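Long-range contacts in formate dehydrogenase (Pyrobaculum aerophilum, PDB 1QP8), which probably reduces glyoxylate or hydroxypyruvate with NADPH, as a member of the D-isomer specific 2-hydroxyacid dehydrogenase family: residues F7-E12 with Q273-A278; L51-V56 with T74-A79; Y98-Q103 with E118-Q123. All blocks are in the same frame, centred on the assembly; numbering follows the deposited sequence.

Contact 1 (F7-E12 with Q273-A278); sequences FELPPE and QMVMEA
Val275 is the apolar centre here: its two methyl groups reach out from helix 268-286 and meet three side chains of the loop that leads into helix 11-18. CG1, anti to the backbone N (chi1 172°), comes within 4.0 Å of Pro10 CD. The same CG1 lies 4.2 Å from Leu9 CD2, one methyl of a side chain that slants past the valine. The other branch, CG2, stands 4.3 Å from CE1 of the Phe7 ring. These are ordinary apolar contacts, all made by the one valine. A mixed polar and apolar pairing follows one residue on: the Glu12 carboxylate lies across the bent Met276 chain, with OE2 3.5 Å from CG and 3.9 Å from SE of this selenomethionine. A side-chain hydrogen bond lies within the helix, on a side facing away from the loop, where Gln273 NE2 donates to Glu277 OE1 one turn later at 3.3 Å, meeting it nearly along the C-O axis. Ala13 of helix 11-18 extends the apolar patch over Val275 and Met276, while Val57 touches both Phe7 and Val275. Pro10 holds the N-cap position, so the long helix packs against the very start of the first one. This joining of a C-terminal helix to the N-terminal part of the chain is characteristic of the two-domain D-2-hydroxyacid dehydrogenase fold.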
loop_
_atom_site.group_PDB
_atom_site.type_symbol
_atom_site.label_atom_id
_atom_site.label_comp_id
_atom_site.label_asym_id
_atom_site.label_seq_id
_atom_site.Cartn_x
_atom_site.Cartn_y
_atom_site.Cartn_z
ATOM N N PHE A 7 -7.054 15.505 -30.401
ATOM C CA PHE A 7 -6.161 15.754 -29.279
ATOM C C PHE A 7 -4.717 15.491 -29.677
ATOM O O PHE A 7 -4.475 14.760 -30.649
ATOM C CB PHE A 7 -6.565 14.877 -28.096
ATOM C CG PHE A 7 -6.365 13.411 -28.333
ATOM C CD1 PHE A 7 -5.164 12.795 -27.984
ATOM C CD2 PHE A 7 -7.380 12.642 -28.894
ATOM C CE1 PHE A 7 -4.979 11.433 -28.183
ATOM C CE2 PHE A 7 -7.205 11.280 -29.097
ATOM C CZ PHE A 7 -6.003 10.673 -28.740
ATOM N N GLU A 8 -3.770 16.087 -28.942
ATOM C CA GLU A 8 -2.331 15.931 -29.216
ATOM C C GLU A 8 -1.912 14.465 -29.240
ATOM O O GLU A 8 -2.114 13.745 -28.269
ATOM C CB GLU A 8 -1.508 16.668 -28.160
ATOM C CG GLU A 8 -1.495 18.180 -28.312
ATOM C CD GLU A 8 -0.376 18.677 -29.214
ATOM O OE1 GLU A 8 0.808 18.493 -28.849
ATOM O OE2 GLU A 8 -0.685 19.254 -30.282
ATOM N N LEU A 9 -1.319 14.021 -30.340
ATOM C CA LEU A 9 -0.905 12.629 -30.439
ATOM C C LEU A 9 0.579 12.366 -30.279
ATOM O O LEU A 9 1.402 13.021 -30.905
ATOM C CB LEU A 9 -1.314 12.042 -31.790
ATOM C CG LEU A 9 -2.718 11.510 -32.045
ATOM C CD1 LEU A 9 -2.728 10.827 -33.392
ATOM C CD2 LEU A 9 -3.111 10.520 -30.970
ATOM N N PRO A 10 0.945 11.392 -29.438
ATOM C CA PRO A 10 2.370 11.094 -29.277
ATOM C C PRO A 10 2.925 10.666 -30.642
ATOM O O PRO A 10 2.270 9.929 -31.381
ATOM C CB PRO A 10 2.363 9.940 -28.282
ATOM C CG PRO A 10 1.193 10.284 -27.399
ATOM C CD PRO A 10 0.142 10.728 -28.394
ATOM N N PRO A 11 4.128 11.141 -31.001
ATOM C CA PRO A 11 4.788 10.817 -32.275
ATOM C C PRO A 11 4.766 9.328 -32.578
ATOM O O PRO A 11 4.668 8.911 -33.732
ATOM C CB PRO A 11 6.202 11.333 -32.062
ATOM C CG PRO A 11 5.948 12.590 -31.263
ATOM C CD PRO A 11 4.930 12.109 -30.229
ATOM N N GLU A 12 4.874 8.534 -31.524
ATOM C CA GLU A 12 4.852 7.085 -31.651
ATOM C C GLU A 12 3.517 6.645 -32.283
ATOM O O GLU A 12 3.486 5.798 -33.183
ATOM C CB GLU A 12 5.024 6.458 -30.264
ATOM C CG GLU A 12 4.573 7.382 -29.128
ATOM C CD GLU A 12 4.356 6.658 -27.811
ATOM O OE1 GLU A 12 5.315 6.046 -27.291
ATOM O OE2 GLU A 12 3.216 6.703 -27.297
ATOM N N GLN A 273 0.908 5.100 -22.969
ATOM C CA GLN A 273 0.531 3.705 -23.113
ATOM C C GLN A 273 -0.955 3.567 -23.463
ATOM O O GLN A 273 -1.319 2.818 -24.375
ATOM C CB GLN A 273 0.826 2.935 -21.843
ATOM C CG GLN A 273 0.641 1.466 -22.036
ATOM C CD GLN A 273 0.592 0.725 -20.733
ATOM O OE1 GLN A 273 1.505 0.828 -19.904
ATOM N NE2 GLN A 273 -0.479 -0.036 -20.534
HETATM N N MSE A 274 -1.817 4.284 -22.744
HETATM C CA MSE A 274 -3.237 4.235 -23.026
HETATM C C MSE A 274 -3.445 4.565 -24.501
HETATM O O MSE A 274 -4.213 3.906 -25.198
HETATM C CB MSE A 274 -3.984 5.232 -22.149
HETATM C CG MSE A 274 -4.143 4.795 -20.703
HETATM SE SE MSE A 274 -4.701 6.167 -19.648
HETATM C CE MSE A 274 -6.438 6.417 -20.171
ATOM N N VAL A 275 -2.740 5.575 -24.988
ATOM C CA VAL A 275 -2.880 5.956 -26.384
ATOM C C VAL A 275 -2.360 4.884 -27.324
ATOM O O VAL A 275 -2.996 4.601 -28.338
ATOM C CB VAL A 275 -2.175 7.277 -26.691
ATOM C CG1 VAL A 275 -2.179 7.531 -28.204
ATOM C CG2 VAL A 275 -2.895 8.413 -25.950
HETATM N N MSE A 276 -1.236 4.255 -26.992
HETATM C CA MSE A 276 -0.748 3.222 -27.885
HETATM C C MSE A 276 -1.725 2.065 -27.948
HETATM O O MSE A 276 -2.015 1.535 -29.028
HETATM C CB MSE A 276 0.645 2.754 -27.481
HETATM C CG MSE A 276 1.745 3.666 -28.026
HETATM SE SE MSE A 276 1.534 4.147 -29.793
HETATM C CE MSE A 276 1.250 2.533 -30.577
ATOM N N GLU A 277 -2.282 1.702 -26.802
ATOM C CA GLU A 277 -3.234 0.603 -26.770
ATOM C C GLU A 277 -4.504 0.944 -27.535
ATOM O O GLU A 277 -5.112 0.078 -28.160
ATOM C CB GLU A 277 -3.562 0.238 -25.334
ATOM C CG GLU A 277 -3.438 -1.232 -25.095
ATOM C CD GLU A 277 -3.277 -1.546 -23.637
ATOM O OE1 GLU A 277 -2.224 -1.175 -23.066
ATOM O OE2 GLU A 277 -4.207 -2.156 -23.055
ATOM N N ALA A 278 -4.898 2.210 -27.487
ATOM C CA ALA A 278 -6.084 2.653 -28.199
ATOM C C ALA A 278 -5.799 2.558 -29.690
ATOM O O ALA A 278 -6.650 2.132 -30.480
ATOM C CB ALA A 278 -6.408 4.079 -27.829
#

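Contact 2 (L51-V56 with T74-A79); sequences LKFIQV and TVAGNA
Phe53 reaches Ala76 obliquely, its CZ 3.7 Å from the alanine CB, while Thr74 CG2 comes in at the ring edge, in plane, 3.9 Å from CD1. With CG anti to the backbone N (chi1 -178°), the phenyl ring is carried along the neighbouring strand, and Tyr285 stacks on it. Gln55 shares a face of the sheet with Ala76, and its chain bends at chi2 to bring the amide back over the backbone. There NE2 donates to Val56 O at 3.0 Å, nearly in its own amide plane but above the carbonyl plane, and weakly to Gly77 O at 3.5 Å. OE1 accepts from Asn281 ND2 of helix 268-286, so this buried amide is held at both ends. A leucine at Gln55 would probably leave the Asn281 amide without its acceptor and Val56 O without this donor. On the other face Ile54 and Val75 lie side by side, CB to CG2 4.2 Å. The Val56 side chain slants across that of Val75, CG2 4.1 Å from CG1. Backbone bonds set this register: Ile54 N to Thr74 O (3.0 Å), Ala76 N to Ile54 O, and the straightest, Val56 N to Ala76 O (2.9 Å, 171°). Beyond the pairing the chain runs to Ala79, which touches NADPH. Two neighbouring parallel strands covered by a helix, with the loop after one reaching the cofactor, are consistent with the alpha/beta catalytic domain of this family.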
loop_
_atom_site.group_PDB
_atom_site.type_symbol
_atom_site.label_atom_id
_atom_site.label_comp_id
_atom_site.label_asym_id
_atom_site.label_seq_id
_atom_site.Cartn_x
_atom_site.Cartn_y
_atom_site.Cartn_z
ATOM N N LEU A 51 -19.400 8.460 -39.898
ATOM C CA LEU A 51 -18.645 7.904 -38.791
ATOM C C LEU A 51 -19.262 6.548 -38.487
ATOM O O LEU A 51 -20.491 6.425 -38.366
ATOM C CB LEU A 51 -18.741 8.804 -37.565
ATOM C CG LEU A 51 -18.020 8.359 -36.280
ATOM C CD1 LEU A 51 -16.515 8.234 -36.504
ATOM C CD2 LEU A 51 -18.308 9.388 -35.190
ATOM N N LYS A 52 -18.418 5.527 -38.379
ATOM C CA LYS A 52 -18.914 4.186 -38.102
ATOM C C LYS A 52 -18.240 3.537 -36.895
ATOM O O LYS A 52 -18.701 2.502 -36.408
ATOM C CB LYS A 52 -18.730 3.322 -39.341
ATOM C CG LYS A 52 -19.258 4.006 -40.587
ATOM C CD LYS A 52 -19.129 3.139 -41.819
ATOM C CE LYS A 52 -19.783 3.808 -43.009
ATOM N NZ LYS A 52 -19.160 5.122 -43.320
ATOM N N PHE A 53 -17.153 4.144 -36.418
ATOM C CA PHE A 53 -16.432 3.618 -35.263
ATOM C C PHE A 53 -15.833 4.753 -34.449
ATOM O O PHE A 53 -15.398 5.741 -35.008
ATOM C CB PHE A 53 -15.313 2.679 -35.716
ATOM C CG PHE A 53 -14.536 2.057 -34.573
ATOM C CD1 PHE A 53 -15.129 1.116 -33.735
ATOM C CD2 PHE A 53 -13.196 2.389 -34.354
ATOM C CE1 PHE A 53 -14.397 0.512 -32.704
ATOM C CE2 PHE A 53 -12.468 1.787 -33.326
ATOM C CZ PHE A 53 -13.071 0.850 -32.506
ATOM N N ILE A 54 -15.828 4.618 -33.129
ATOM C CA ILE A 54 -15.258 5.642 -32.263
ATOM C C ILE A 54 -14.427 4.996 -31.167
ATOM O O ILE A 54 -14.976 4.371 -30.251
ATOM C CB ILE A 54 -16.340 6.505 -31.590
ATOM C CG1 ILE A 54 -17.063 7.361 -32.641
ATOM C CG2 ILE A 54 -15.713 7.418 -30.557
ATOM C CD1 ILE A 54 -18.182 8.246 -32.066
ATOM N N GLN A 55 -13.105 5.136 -31.269
ATOM C CA GLN A 55 -12.195 4.583 -30.278
ATOM C C GLN A 55 -11.900 5.661 -29.263
ATOM O O GLN A 55 -11.375 6.724 -29.615
ATOM C CB GLN A 55 -10.875 4.154 -30.910
ATOM C CG GLN A 55 -9.845 3.647 -29.896
ATOM C CD GLN A 55 -10.301 2.374 -29.202
ATOM O OE1 GLN A 55 -10.513 1.342 -29.855
ATOM N NE2 GLN A 55 -10.463 2.436 -27.876
ATOM N N VAL A 56 -12.237 5.382 -28.008
ATOM C CA VAL A 56 -11.993 6.325 -26.932
ATOM C C VAL A 56 -10.712 5.931 -26.206
ATOM O O VAL A 56 -10.446 4.755 -25.983
ATOM C CB VAL A 56 -13.163 6.342 -25.918
ATOM C CG1 VAL A 56 -12.932 7.451 -24.884
ATOM C CG2 VAL A 56 -14.490 6.556 -26.643
ATOM N N THR A 74 -20.966 2.142 -33.010
ATOM C CA THR A 74 -19.924 1.266 -32.431
ATOM C C THR A 74 -18.852 2.061 -31.700
ATOM O O THR A 74 -17.984 2.659 -32.323
ATOM C CB THR A 74 -19.165 0.452 -33.498
ATOM O OG1 THR A 74 -20.089 -0.050 -34.469
ATOM C CG2 THR A 74 -18.412 -0.705 -32.849
ATOM N N VAL A 75 -18.897 2.029 -30.380
ATOM C CA VAL A 75 -17.956 2.758 -29.559
ATOM C C VAL A 75 -17.127 1.791 -28.738
ATOM O O VAL A 75 -17.667 1.009 -27.964
ATOM C CB VAL A 75 -18.718 3.703 -28.602
ATOM C CG1 VAL A 75 -17.759 4.342 -27.608
ATOM C CG2 VAL A 75 -19.446 4.777 -29.408
ATOM N N ALA A 76 -15.815 1.817 -28.907
ATOM C CA ALA A 76 -14.962 0.933 -28.115
ATOM C C ALA A 76 -14.136 1.824 -27.227
ATOM O O ALA A 76 -13.669 2.877 -27.655
ATOM C CB ALA A 76 -14.036 0.103 -29.011
ATOM N N GLY A 77 -13.958 1.424 -25.983
ATOM C CA GLY A 77 -13.145 2.244 -25.114
ATOM C C GLY A 77 -11.861 1.515 -24.756
ATOM O O GLY A 77 -11.556 0.437 -25.280
ATOM N N ASN A 78 -11.064 2.137 -23.907
ATOM C CA ASN A 78 -9.868 1.484 -23.436
ATOM C C ASN A 78 -10.373 0.802 -22.163
ATOM O O ASN A 78 -11.588 0.738 -21.937
ATOM C CB ASN A 78 -8.790 2.508 -23.111
ATOM C CG ASN A 78 -7.561 2.390 -24.017
ATOM O OD1 ASN A 78 -7.158 1.288 -24.409
ATOM N ND2 ASN A 78 -6.945 3.530 -24.329
ATOM N N ALA A 79 -9.454 0.303 -21.345
ATOM C CA ALA A 79 -9.775 -0.384 -20.081
ATOM C C ALA A 79 -8.661 -1.376 -19.898
ATOM O O ALA A 79 -8.437 -2.197 -20.772
ATOM C CB ALA A 79 -11.131 -1.151 -20.144
#

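Contact 3 (Y98-Q103 with E118-Q123); sequences YKRIIQ and EIPLIQ
Lys99 NZ is gripped from two chains: it donates to Pro120 O at 3.1 Å, lying in the carbonyl plane, and forms a salt bridge with Glu88 OE2 of the second subunit. Two successive bends, at chi2 (-66°) and chi3, curl the lysine back from a CB that points away and bring its end to the loop 118-123. Ile119 CG2 crosses the chain at about a right angle, 3.9 Å from NZ, and Leu121 CD1 comes close to the same nitrogen. Glu88 OE2 of the second subunit also accepts from Ile122 N, so a single carboxylate ties both segments to the partner.

Tyr98 makes the second polar link, its hydroxyl donating to Leu121 O at 2.7 Å. That oxygen lies at the edge of the ring, near its plane, whereas the hydroxyl stands above the carbonyl plane, 43° out of it and not on a lone pair. Over one face of the same ring sits Pro120 CB, 4.0 Å from the centroid in a CH-pi contact, and Ile122 CG1 slants in to 3.5 Å from CE2.

Pro120 has a second flat neighbour. Its CG lies over the centre of one face of the Arg100 guanidinium, 3.5 Å from CZ, the two side chains crossing at about a right angle. Arg100 NE donates to Pro97 O, which helps to fix how the guanidinium is turned, while NH1 makes a long, weak ion pair with Asp203. The proline thus rests against an aromatic face through CB and a cationic face through CG, and two main-chain carbonyls of the loop are paid for by side chains from the helix junction. With the lysine charge probably balanced by Glu88 of the second subunit, the shape of this loop is likely to be tied to dimer assembly.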
loop_
_atom_site.group_PDB
_atom_site.type_symbol
_atom_site.label_atom_id
_atom_site.label_comp_id
_atom_site.label_asym_id
_atom_site.label_seq_id
_atom_site.Cartn_x
_atom_site.Cartn_y
_atom_site.Cartn_z
ATOM N N TYR A 98 -5.766 3.417 6.114
ATOM C CA TYR A 98 -6.008 2.151 6.799
ATOM C C TYR A 98 -4.962 1.831 7.848
ATOM O O TYR A 98 -5.292 1.650 9.006
ATOM C CB TYR A 98 -6.071 0.998 5.807
ATOM C CG TYR A 98 -6.699 -0.255 6.378
ATOM C CD1 TYR A 98 -8.079 -0.401 6.426
ATOM C CD2 TYR A 98 -5.910 -1.294 6.869
ATOM C CE1 TYR A 98 -8.662 -1.550 6.945
ATOM C CE2 TYR A 98 -6.479 -2.444 7.394
ATOM C CZ TYR A 98 -7.858 -2.572 7.432
ATOM O OH TYR A 98 -8.440 -3.705 7.984
ATOM N N LYS A 99 -3.703 1.746 7.449
ATOM C CA LYS A 99 -2.661 1.446 8.419
ATOM C C LYS A 99 -2.341 2.678 9.273
ATOM O O LYS A 99 -1.333 2.708 9.998
ATOM C CB LYS A 99 -1.403 0.932 7.709
ATOM C CG LYS A 99 -1.642 -0.304 6.861
ATOM C CD LYS A 99 -2.013 -1.509 7.697
ATOM C CE LYS A 99 -0.781 -2.167 8.297
ATOM N NZ LYS A 99 -1.138 -3.250 9.273
ATOM N N ARG A 100 -3.205 3.689 9.166
ATOM C CA ARG A 100 -3.071 4.921 9.940
ATOM C C ARG A 100 -1.745 5.668 9.714
ATOM O O ARG A 100 -1.254 6.370 10.608
ATOM C CB ARG A 100 -3.221 4.580 11.423
ATOM C CG ARG A 100 -4.278 3.500 11.724
ATOM C CD ARG A 100 -5.669 4.063 11.997
ATOM N NE ARG A 100 -6.665 3.643 11.017
ATOM C CZ ARG A 100 -7.845 3.110 11.335
ATOM N NH1 ARG A 100 -8.176 2.921 12.614
ATOM N NH2 ARG A 100 -8.717 2.786 10.384
ATOM N N ILE A 101 -1.156 5.521 8.532
ATOM C CA ILE A 101 0.101 6.205 8.249
ATOM C C ILE A 101 -0.086 7.731 8.262
ATOM O O ILE A 101 0.651 8.460 8.942
ATOM C CB ILE A 101 0.659 5.813 6.871
ATOM C CG1 ILE A 101 0.963 4.310 6.822
ATOM C CG2 ILE A 101 1.910 6.621 6.580
ATOM C CD1 ILE A 101 2.143 3.887 7.673
ATOM N N ILE A 102 -1.073 8.209 7.504
ATOM C CA ILE A 102 -1.329 9.639 7.435
ATOM C C ILE A 102 -1.594 10.230 8.804
ATOM O O ILE A 102 -1.017 11.255 9.167
ATOM C CB ILE A 102 -2.538 9.965 6.572
ATOM C CG1 ILE A 102 -2.211 9.792 5.094
ATOM C CG2 ILE A 102 -2.949 11.398 6.806
ATOM C CD1 ILE A 102 -3.404 10.042 4.200
ATOM N N GLN A 103 -2.480 9.589 9.556
ATOM C CA GLN A 103 -2.826 10.086 10.885
ATOM C C GLN A 103 -1.640 10.121 11.849
ATOM O O GLN A 103 -1.376 11.153 12.464
ATOM C CB GLN A 103 -4.006 9.301 11.487
ATOM C CG GLN A 103 -4.158 7.879 11.003
ATOM C CD GLN A 103 -4.851 7.756 9.645
ATOM O OE1 GLN A 103 -6.049 7.473 9.560
ATOM N NE2 GLN A 103 -4.088 7.961 8.575
ATOM N N GLU A 118 -4.998 2.292 17.530
ATOM C CA GLU A 118 -4.613 0.939 17.152
ATOM C C GLU A 118 -4.552 0.806 15.633
ATOM O O GLU A 118 -5.380 1.363 14.902
ATOM C CB GLU A 118 -5.568 -0.107 17.736
ATOM C CG GLU A 118 -5.126 -1.539 17.432
ATOM C CD GLU A 118 -5.689 -2.567 18.398
ATOM O OE1 GLU A 118 -6.929 -2.665 18.528
ATOM O OE2 GLU A 118 -4.883 -3.285 19.026
ATOM N N ILE A 119 -3.549 0.071 15.169
ATOM C CA ILE A 119 -3.338 -0.145 13.750
ATOM C C ILE A 119 -4.068 -1.382 13.254
ATOM O O ILE A 119 -3.775 -2.496 13.669
ATOM C CB ILE A 119 -1.841 -0.232 13.487
ATOM C CG1 ILE A 119 -1.226 1.111 13.886
ATOM C CG2 ILE A 119 -1.569 -0.572 12.033
ATOM C CD1 ILE A 119 0.231 1.227 13.658
ATOM N N PRO A 120 -5.060 -1.197 12.378
ATOM C CA PRO A 120 -5.838 -2.310 11.836
ATOM C C PRO A 120 -4.964 -3.245 11.054
ATOM O O PRO A 120 -3.919 -2.848 10.540
ATOM C CB PRO A 120 -6.833 -1.632 10.904
ATOM C CG PRO A 120 -7.031 -0.311 11.524
ATOM C CD PRO A 120 -5.606 0.081 11.904
ATOM N N LEU A 121 -5.386 -4.496 10.964
ATOM C CA LEU A 121 -4.642 -5.457 10.181
ATOM C C LEU A 121 -5.485 -5.743 8.952
ATOM O O LEU A 121 -6.698 -5.579 8.968
ATOM C CB LEU A 121 -4.387 -6.728 10.992
ATOM C CG LEU A 121 -2.913 -6.935 11.380
ATOM C CD1 LEU A 121 -2.328 -5.648 11.938
ATOM C CD2 LEU A 121 -2.802 -8.041 12.405
ATOM N N ILE A 122 -4.833 -6.122 7.869
ATOM C CA ILE A 122 -5.549 -6.437 6.653
ATOM C C ILE A 122 -5.849 -7.932 6.710
ATOM O O ILE A 122 -6.961 -8.383 6.387
ATOM C CB ILE A 122 -4.693 -6.049 5.419
ATOM C CG1 ILE A 122 -4.927 -4.565 5.121
ATOM C CG2 ILE A 122 -5.019 -6.934 4.213
ATOM C CD1 ILE A 122 -4.176 -4.044 3.947
ATOM N N GLN A 123 -4.851 -8.682 7.165
ATOM C CA GLN A 123 -4.957 -10.125 7.314
ATOM C C GLN A 123 -6.260 -10.496 8.030
ATOM O O GLN A 123 -6.607 -9.911 9.059
ATOM C CB GLN A 123 -3.773 -10.636 8.126
ATOM C CG GLN A 123 -3.163 -11.908 7.605
ATOM C CD GLN A 123 -2.878 -12.890 8.714
ATOM O OE1 GLN A 123 -3.790 -13.546 9.219
ATOM N NE2 GLN A 123 -1.614 -12.987 9.115
#

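Overall arrangement
Contacts 1 and 2 illustrate how one helix can serve two layers of a domain. Helix 268-286 supplies a segment of contact 1, near the surface, and also covers the buried strand pair of contact 2; the two meet where Asn78 ND2 lies 2.9 Å from Met274 O, a probable hydrogen bond. Contact 1 relies on dispersed apolar touches, contact 2 on backbone pairing reinforced by a buried amide. Contact 3 stands apart, its centre about 39 Å and 42 Å from those of contacts 1 and 2, in the NAD-binding region. It is buried as well, but against the second subunit, and there charged and hydroxyl groups bind a loop without regular structure.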